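Nucleotidyl transferase (Methanothermobacter thermautotrophicus, PDB 6PLJ) probably transfers a nucleotidyl group from a nucleoside triphosphate, as in MobA-like enzymes, possibly in the synthesis of the pseudomurein cell wall. Local coordinates at residues Ala32-Arg37 and Thr82-Gly87; Val108-Ser113 and Gly190-Leu195; Cys128-Gln133 and Ile170-Ala175. All coordinates share one frame; numbering follows the deposited sequence.

Contact 1 (Ala32-Arg37 and Thr82-Gly87). With EDO (1,2-ethanediol), chain D; EDO (1,2-ethanediol), chain F.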
loop_
_atom_site.group_PDB
_atom_site.type_symbol
_atom_site.label_atom_id
_atom_site.label_comp_id
_atom_site.label_asym_id
_atom_site.label_seq_id
_atom_site.Cartn_x
_atom_site.Cartn_y
_atom_site.Cartn_z
ATOM N N ALA A 32 3.351 -8.805 -0.322
ATOM C CA ALA A 32 4.113 -9.949 -0.858
ATOM C C ALA A 32 5.620 -9.851 -0.745
ATOM O O ALA A 32 6.302 -10.819 -1.065
ATOM C CB ALA A 32 3.749 -10.174 -2.313
ATOM N N GLY A 33 6.154 -8.703 -0.336
ATOM C CA GLY A 33 7.576 -8.475 -0.401
ATOM C C GLY A 33 8.345 -8.924 0.827
ATOM O O GLY A 33 7.774 -9.158 1.899
ATOM N N ARG A 34 9.663 -8.995 0.668
ATOM C CA ARG A 34 10.553 -9.206 1.804
ATOM C C ARG A 34 10.670 -7.896 2.580
ATOM O O ARG A 34 10.299 -6.816 2.102
ATOM C CB ARG A 34 11.940 -9.660 1.348
ATOM C CG ARG A 34 12.003 -11.075 0.797
ATOM C CD ARG A 34 13.433 -11.394 0.376
ATOM N NE ARG A 34 13.863 -10.565 -0.732
ATOM C CZ ARG A 34 13.631 -10.809 -2.027
ATOM N NH1 ARG A 34 12.997 -11.901 -2.432
ATOM N NH2 ARG A 34 14.052 -9.930 -2.929
ATOM N N GLY A 35 11.181 -8.005 3.791
ATOM C CA GLY A 35 11.530 -6.849 4.600
ATOM C C GLY A 35 12.754 -7.205 5.404
ATOM O O GLY A 35 12.716 -7.293 6.622
ATOM N N SER A 36 13.848 -7.422 4.697
ATOM C CA SER A 36 15.057 -7.941 5.319
ATOM C C SER A 36 15.688 -6.935 6.286
ATOM O O SER A 36 16.162 -7.331 7.359
ATOM C CB SER A 36 16.051 -8.392 4.248
ATOM O OG SER A 36 16.365 -7.355 3.347
ATOM N N ARG A 37 15.662 -5.653 5.922
ATOM C CA ARG A 37 16.245 -4.594 6.757
ATOM C C ARG A 37 15.592 -4.549 8.125
ATOM O O ARG A 37 16.283 -4.476 9.157
ATOM C CB ARG A 37 16.145 -3.238 6.047
ATOM C CG ARG A 37 16.837 -2.084 6.753
ATOM C CD ARG A 37 18.304 -2.331 6.934
ATOM N NE ARG A 37 18.632 -2.876 8.244
ATOM C CZ ARG A 37 19.845 -3.250 8.626
ATOM N NH1 ARG A 37 20.883 -3.196 7.778
ATOM N NH2 ARG A 37 20.019 -3.705 9.856
ATOM N N THR A 82 -0.101 -11.717 -1.995
ATOM C CA THR A 82 0.820 -12.329 -1.048
ATOM C C THR A 82 1.962 -13.010 -1.800
ATOM O O THR A 82 1.918 -13.179 -3.013
ATOM C CB THR A 82 0.084 -13.340 -0.141
ATOM O OG1 THR A 82 -0.512 -14.366 -0.947
ATOM C CG2 THR A 82 -1.008 -12.635 0.681
ATOM N N GLY A 83 3.012 -13.355 -1.071
ATOM C CA GLY A 83 4.164 -14.010 -1.686
ATOM C C GLY A 83 5.123 -14.430 -0.603
ATOM O O GLY A 83 5.076 -15.560 -0.119
ATOM N N HIS A 84 5.961 -13.496 -0.186
ATOM C CA HIS A 84 6.873 -13.759 0.899
ATOM C C HIS A 84 6.137 -14.121 2.174
ATOM O O HIS A 84 5.293 -13.351 2.649
ATOM C CB HIS A 84 7.790 -12.583 1.173
ATOM C CG HIS A 84 8.842 -12.918 2.162
ATOM N ND1 HIS A 84 9.793 -13.889 1.910
ATOM C CD2 HIS A 84 9.079 -12.467 3.410
ATOM C CE1 HIS A 84 10.569 -14.009 2.968
ATOM N NE2 HIS A 84 10.172 -13.150 3.883
ATOM N N ARG A 85 6.474 -15.278 2.748
ATOM C CA ARG A 85 5.787 -15.779 3.943
ATOM C C ARG A 85 4.258 -15.758 3.763
ATOM O O ARG A 85 3.514 -15.428 4.685
ATOM C CB ARG A 85 6.232 -15.006 5.187
ATOM C CG ARG A 85 7.691 -15.307 5.535
ATOM C CD ARG A 85 8.192 -14.493 6.700
ATOM N NE ARG A 85 9.497 -15.003 7.136
ATOM C CZ ARG A 85 9.691 -15.995 8.010
ATOM N NH1 ARG A 85 8.672 -16.597 8.645
ATOM N NH2 ARG A 85 10.939 -16.374 8.281
ATOM N N ALA A 86 3.809 -16.131 2.567
ATOM C CA ALA A 86 2.377 -16.076 2.235
ATOM C C ALA A 86 1.522 -16.884 3.199
ATOM O O ALA A 86 0.455 -16.421 3.593
ATOM C CB ALA A 86 2.121 -16.547 0.823
ATOM N N GLY A 87 1.962 -18.083 3.564
ATOM C CA GLY A 87 1.219 -18.874 4.559
ATOM C C GLY A 87 0.861 -18.115 5.824
ATOM O O GLY A 87 -0.304 -18.100 6.256
HETATM C C1 EDO D . 11.003 -8.151 -2.831
HETATM O O1 EDO D . 10.556 -7.442 -1.678
HETATM C C2 EDO D . 10.350 -9.521 -2.861
HETATM O O2 EDO D . 10.324 -10.008 -4.200
HETATM C C1 EDO F . 4.508 -6.050 -2.040
HETATM O O1 EDO F . 4.053 -7.133 -2.578
HETATM C C2 EDO F . 4.422 -6.008 -0.644
HETATM O O2 EDO F . 4.621 -4.668 -0.334
#

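Contact 2 (Val108-Ser113 and Gly190-Leu195). With EDO (1,2-ethanediol), chain D.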
loop_
_atom_site.group_PDB
_atom_site.type_symbol
_atom_site.label_atom_id
_atom_site.label_comp_id
_atom_site.label_asym_id
_atom_site.label_seq_id
_atom_site.Cartn_x
_atom_site.Cartn_y
_atom_site.Cartn_z
ATOM N N VAL A 108 9.158 -11.285 -7.148
ATOM C CA VAL A 108 8.784 -10.202 -8.082
ATOM C C VAL A 108 8.704 -8.872 -7.332
ATOM O O VAL A 108 8.416 -8.844 -6.139
ATOM C CB VAL A 108 7.471 -10.493 -8.856
ATOM C CG1 VAL A 108 7.578 -11.819 -9.596
ATOM C CG2 VAL A 108 6.240 -10.480 -7.948
ATOM N N PRO A 109 8.984 -7.761 -8.028
ATOM C CA PRO A 109 8.971 -6.475 -7.356
ATOM C C PRO A 109 7.566 -5.926 -7.132
ATOM O O PRO A 109 6.569 -6.519 -7.598
ATOM C CB PRO A 109 9.749 -5.589 -8.314
ATOM C CG PRO A 109 9.424 -6.154 -9.645
ATOM C CD PRO A 109 9.398 -7.639 -9.433
ATOM N N LEU A 110 7.503 -4.801 -6.430
ATOM C CA LEU A 110 6.235 -4.190 -5.999
ATOM C C LEU A 110 5.303 -3.915 -7.156
ATOM O O LEU A 110 4.113 -4.203 -7.067
ATOM C CB LEU A 110 6.495 -2.883 -5.239
ATOM C CG LEU A 110 5.256 -2.160 -4.708
ATOM C CD1 LEU A 110 4.478 -3.091 -3.790
ATOM C CD2 LEU A 110 5.620 -0.876 -3.970
ATOM N N SER A 111 5.830 -3.373 -8.255
ATOM C CA SER A 111 4.993 -3.064 -9.424
ATOM C C SER A 111 4.330 -4.326 -9.974
ATOM O O SER A 111 3.156 -4.287 -10.351
ATOM C CB SER A 111 5.791 -2.320 -10.504
ATOM O OG SER A 111 6.807 -3.133 -11.027
ATOM N N ALA A 112 5.054 -5.449 -9.986
ATOM C CA ALA A 112 4.510 -6.722 -10.448
ATOM C C ALA A 112 3.461 -7.282 -9.496
ATOM O O ALA A 112 2.505 -7.914 -9.940
ATOM C CB ALA A 112 5.627 -7.741 -10.637
ATOM N N SER A 113 3.671 -7.108 -8.190
ATOM C CA SER A 113 2.675 -7.504 -7.190
ATOM C C SER A 113 1.412 -6.702 -7.384
ATOM O O SER A 113 0.328 -7.260 -7.394
ATOM C CB SER A 113 3.168 -7.294 -5.757
ATOM O OG SER A 113 4.219 -8.173 -5.501
ATOM N N GLY A 190 10.490 -1.928 -11.210
ATOM C CA GLY A 190 9.861 -2.661 -10.113
ATOM C C GLY A 190 9.355 -1.817 -8.959
ATOM O O GLY A 190 8.426 -2.215 -8.275
ATOM N N ASN A 191 9.990 -0.670 -8.723
ATOM C CA ASN A 191 9.634 0.235 -7.622
ATOM C C ASN A 191 8.543 1.173 -8.089
ATOM O O ASN A 191 8.473 1.470 -9.272
ATOM C CB ASN A 191 10.854 1.061 -7.209
ATOM C CG ASN A 191 11.984 0.203 -6.686
ATOM O OD1 ASN A 191 13.008 0.031 -7.348
ATOM N ND2 ASN A 191 11.793 -0.361 -5.507
ATOM N N ILE A 192 7.699 1.652 -7.176
ATOM C CA ILE A 192 6.595 2.526 -7.579
ATOM C C ILE A 192 7.049 3.960 -7.903
ATOM O O ILE A 192 6.516 4.582 -8.825
ATOM C CB ILE A 192 5.415 2.510 -6.562
ATOM C CG1 ILE A 192 4.154 3.161 -7.155
ATOM C CG2 ILE A 192 5.768 3.212 -5.260
ATOM C CD1 ILE A 192 3.566 2.412 -8.334
ATOM N N ASN A 193 8.035 4.480 -7.176
ATOM C CA ASN A 193 8.379 5.891 -7.335
ATOM C C ASN A 193 8.879 6.233 -8.749
ATOM O O ASN A 193 8.401 7.194 -9.333
ATOM C CB ASN A 193 9.340 6.377 -6.242
ATOM C CG ASN A 193 9.647 7.853 -6.375
ATOM O OD1 ASN A 193 10.693 8.231 -6.907
ATOM N ND2 ASN A 193 8.722 8.695 -5.945
ATOM N N PRO A 194 9.777 5.409 -9.324
ATOM C CA PRO A 194 10.171 5.647 -10.728
ATOM C C PRO A 194 9.002 5.675 -11.724
ATOM O O PRO A 194 9.004 6.498 -12.654
ATOM C CB PRO A 194 11.141 4.494 -11.021
ATOM C CG PRO A 194 11.699 4.136 -9.698
ATOM C CD PRO A 194 10.570 4.325 -8.720
ATOM N N LEU A 195 7.985 4.831 -11.519
ATOM C CA LEU A 195 6.778 4.900 -12.352
ATOM C C LEU A 195 6.016 6.210 -12.244
ATOM O O LEU A 195 5.431 6.660 -13.217
ATOM C CB LEU A 195 5.790 3.751 -12.046
ATOM C CG LEU A 195 5.997 2.402 -12.701
ATOM C CD1 LEU A 195 4.824 1.495 -12.339
ATOM C CD2 LEU A 195 6.141 2.517 -14.218
HETATM C C1 EDO D . 11.003 -8.151 -2.831
HETATM O O1 EDO D . 10.556 -7.442 -1.678
HETATM C C2 EDO D . 10.350 -9.521 -2.861
HETATM O O2 EDO D . 10.324 -10.008 -4.200
#

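Contact 3 (Cys128-Gln133 and Ile170-Ala175). With EDO (1,2-ethanediol), chain B.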
loop_
_atom_site.group_PDB
_atom_site.type_symbol
_atom_site.label_atom_id
_atom_site.label_comp_id
_atom_site.label_asym_id
_atom_site.label_seq_id
_atom_site.Cartn_x
_atom_site.Cartn_y
_atom_site.Cartn_z
ATOM N N CYS A 128 -4.437 1.389 -4.586
ATOM C CA CYS A 128 -3.247 0.566 -4.339
ATOM C C CYS A 128 -2.660 0.968 -3.001
ATOM O O CYS A 128 -2.370 2.152 -2.788
ATOM C CB CYS A 128 -2.200 0.794 -5.420
ATOM S SG CYS A 128 -2.723 0.199 -7.052
ATOM N N ALA A 129 -2.485 -0.007 -2.109
ATOM C CA ALA A 129 -1.948 0.245 -0.770
ATOM C C ALA A 129 -0.837 -0.728 -0.456
ATOM O O ALA A 129 -0.850 -1.878 -0.900
ATOM C CB ALA A 129 -3.043 0.135 0.273
ATOM N N ALA A 130 0.127 -0.247 0.321
ATOM C CA ALA A 130 1.225 -1.074 0.793
ATOM C C ALA A 130 0.838 -1.759 2.085
ATOM O O ALA A 130 0.401 -1.112 3.033
ATOM C CB ALA A 130 2.449 -0.209 1.023
ATOM N N GLY A 131 1.055 -3.069 2.153
ATOM C CA GLY A 131 0.747 -3.821 3.363
ATOM C C GLY A 131 1.493 -3.328 4.593
ATOM O O GLY A 131 0.965 -3.395 5.695
ATOM N N ASP A 132 2.697 -2.797 4.385
ATOM C CA ASP A 132 3.570 -2.329 5.460
ATOM C C ASP A 132 3.409 -0.857 5.809
ATOM O O ASP A 132 4.280 -0.281 6.452
ATOM C CB ASP A 132 5.044 -2.618 5.134
ATOM C CG ASP A 132 5.570 -1.819 3.966
ATOM O OD1 ASP A 132 4.847 -0.964 3.402
ATOM O OD2 ASP A 132 6.742 -2.063 3.587
ATOM N N GLN A 133 2.291 -0.258 5.415
ATOM C CA GLN A 133 2.013 1.140 5.700
ATOM C C GLN A 133 0.668 1.218 6.429
ATOM O O GLN A 133 -0.335 1.719 5.889
ATOM C CB GLN A 133 2.024 1.891 4.380
ATOM C CG GLN A 133 2.023 3.403 4.479
ATOM C CD GLN A 133 2.068 4.072 3.116
ATOM O OE1 GLN A 133 2.245 3.418 2.093
ATOM N NE2 GLN A 133 1.907 5.382 3.101
ATOM N N ILE A 170 7.108 10.459 -2.320
ATOM C CA ILE A 170 5.797 9.816 -2.406
ATOM C C ILE A 170 5.858 8.455 -3.097
ATOM O O ILE A 170 6.839 8.110 -3.756
ATOM C CB ILE A 170 4.736 10.719 -3.066
ATOM C CG1 ILE A 170 5.082 11.029 -4.527
ATOM C CG2 ILE A 170 4.545 11.984 -2.242
ATOM C CD1 ILE A 170 4.054 11.895 -5.222
ATOM N N GLY A 171 4.798 7.676 -2.922
ATOM C CA GLY A 171 4.756 6.353 -3.507
ATOM C C GLY A 171 3.414 5.716 -3.373
ATOM O O GLY A 171 2.727 5.509 -4.374
ATOM N N MET A 172 3.056 5.410 -2.124
ATOM C CA MET A 172 1.794 4.768 -1.772
ATOM C C MET A 172 1.160 5.456 -0.573
ATOM O O MET A 172 1.827 6.180 0.172
ATOM C CB MET A 172 2.037 3.310 -1.399
ATOM C CG MET A 172 2.765 2.511 -2.449
ATOM S SD MET A 172 1.624 2.197 -3.793
ATOM C CE MET A 172 0.959 0.644 -3.220
ATOM N N PRO A 173 -0.144 5.256 -0.373
ATOM C CA PRO A 173 -1.143 4.664 -1.276
ATOM C C PRO A 173 -1.443 5.602 -2.446
ATOM O O PRO A 173 -1.191 6.807 -2.374
ATOM C CB PRO A 173 -2.364 4.529 -0.387
ATOM C CG PRO A 173 -2.213 5.617 0.600
ATOM C CD PRO A 173 -0.762 5.685 0.893
ATOM N N LEU A 174 -1.983 5.040 -3.515
ATOM C CA LEU A 174 -2.397 5.826 -4.670
ATOM C C LEU A 174 -3.656 5.202 -5.213
ATOM O O LEU A 174 -3.994 4.059 -4.876
ATOM C CB LEU A 174 -1.289 5.888 -5.743
ATOM C CG LEU A 174 -0.835 4.568 -6.373
ATOM C CD1 LEU A 174 -1.802 4.060 -7.442
ATOM C CD2 LEU A 174 0.568 4.684 -6.955
ATOM N N ALA A 175 -4.363 5.944 -6.046
ATOM C CA ALA A 175 -5.510 5.381 -6.753
ATOM C C ALA A 175 -5.444 5.839 -8.192
ATOM O O ALA A 175 -4.997 6.945 -8.486
ATOM C CB ALA A 175 -6.814 5.783 -6.107
HETATM C C1 EDO B . 5.076 6.157 1.240
HETATM O O1 EDO B . 5.186 5.410 0.009
HETATM C C2 EDO B . 5.862 7.447 1.111
HETATM O O2 EDO B . 7.245 7.109 0.958
#

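Contact 1 (Ala32-Arg37 and Thr82-Gly87)
Ala32 and His84 join two loops that follow parallel strands 25-31 and 77-82, each leading into a helix, through a single backbone bond from His84 N to Ala32 O of 2.8 Å (N-H...O 164°). Beside this bond Ala32 CB packs against the other backbone, 3.4 Å from Thr82 C.

His84 carries the side-chain contact. With its CG anti to the backbone N (chi1 -172°), the imidazole swings over the loop, and CG of Arg34 sits above the centre of one ring face, 3.8 Å from the centroid, a CH-pi contact. Arg85 CG lies over the opposite face, and His51 meets the ring edge-to-face.

The Arg34 chain bends at chi3 beyond this methylene. Its guanidinium plane is turned 77° from the imidazole, and NH1 makes a salt bridge with Asp107. A bound 1,2-ethanediol lies over one guanidinium face and accepts a bond from Arg34 N, 3.0 Å from its O1. Segment 32-37 follows strand 25-31 where MobA-like enzymes carry the glycine-rich nucleotide-binding loop, and probably corresponds to it. Two diols, probably from the crystallisation liquor, indicate that the N-H groups of Ala32 and Arg34 can donate to a bound oxygen.

Contact 2 (Val108-Ser113 and Gly190-Leu195)
Two helix-leading turns of the Rossmann-like nucleotidyltransferase fold meet here: Pro109, the N-cap residue of helix 110-120, and Ser111 in its first turn pack on Gly190, just ahead of helix 192-201. The carbonyl of Gly190 is directed at the first turn of helix 110-120, where Ser111 N donates to Gly190 O at 2.8 Å with an N-H...O angle of 161°. Leu110 N also lies near this oxygen, but its angle is too poor for a bond.

Ser111 OG, placed between its own backbone N and carbonyl carbon (chi1 65°), reaches back over the glycine and comes within 3.2 Å of Gly190 CA. Pro109 CB presses on the same alpha carbon, at 3.4 Å, tighter than usual van der Waals contact, with CG of the ring close behind.

Looser carbon contacts extend the interface along helix 192-201. In one of its two conformers Leu110 packs CD2 against Ile192 CB, an apolar contact, and Ser111 CB lies 4.3 Å from Leu195 CD1. Farther back, Val108 O accepts a bond from O2 of a bound 1,2-ethanediol.

Gly190, at a positive phi of 124°, brings its bare alpha carbon close to both Pro109 CB and Ser111 OG. Its buried oxygen is satisfied by an N-H of the helix start, an arrangement that probably also interacts favourably with the helix dipole.

Contact 3 (Cys128-Gln133 and Ile170-Ala175)
Backbone hydrogen bonds tie Cys128 to Leu174 in both directions, an antiparallel hydrogen-bonded pair. Cys128 N donates to Leu174 O at 2.7 Å, and Leu174 N returns a 3.0 Å bond to Cys128 O. The next residues, Ala129 and Pro173, are closer still, 4.5 Å from CA to CA, with no backbone bond between them. A cis peptide bond precedes Pro173, where the segment passes from loop into strand 174-177.

The pair lies at the middle of the large mixed sheet, where strand 125-130, the inner edge of four adjacent parallel strands of the Rossmann-like set, is flanked by antiparallel strand 174-177. On its other edge the 128-133 segment bonds to Val28 and Ala30 of strand 25-31.

A side-chain bond reinforces the backbone pairing. The extended Gln133 side chain brings NE2 to 3.0 Å from Met172 O; the acceptor is in the plane of the Gln133 amide, whereas the donor stands 50° out of the Met172 carbonyl plane. Gln133 NE2 also bonds to Glu216 O, and the Pro173 ring crosses the glutamine at about a right angle, its CD 3.5 Å from NE2.

Apolar contact comes mainly from Met172, whose chain, in the conformer described, bends at chi2 and chi3 and folds back to lay CE against the strand, 3.6 Å from Ala129 C. The same methyl is 3.9 Å from Cys128 CB, which Leu174 CD1 also touches.

Overall arrangement
All three contacts lie in one MobA-like domain built round a mixed sheet. Contact 1 comes first along the chain, at the C-terminal ends of strands 25-31 and 77-82; contact 2 then spans a long excursion from helix 110-120 to helix 192-201, and both segments of contact 3 fall within that span. Contacts 2 and 3, centres about 11 Å apart, touch through Ile192 against Gly171, Met172 and Leu174 and through a probable hydrogen bond from Asn193 to Ile170. Contact 1, centred about 15 Å from contact 2, shares a 1,2-ethanediol with it and packs Ala32 CB on Ser113 OG. Contact 2 thus lies between the loop ends of contact 1 and the sheet centre of contact 3.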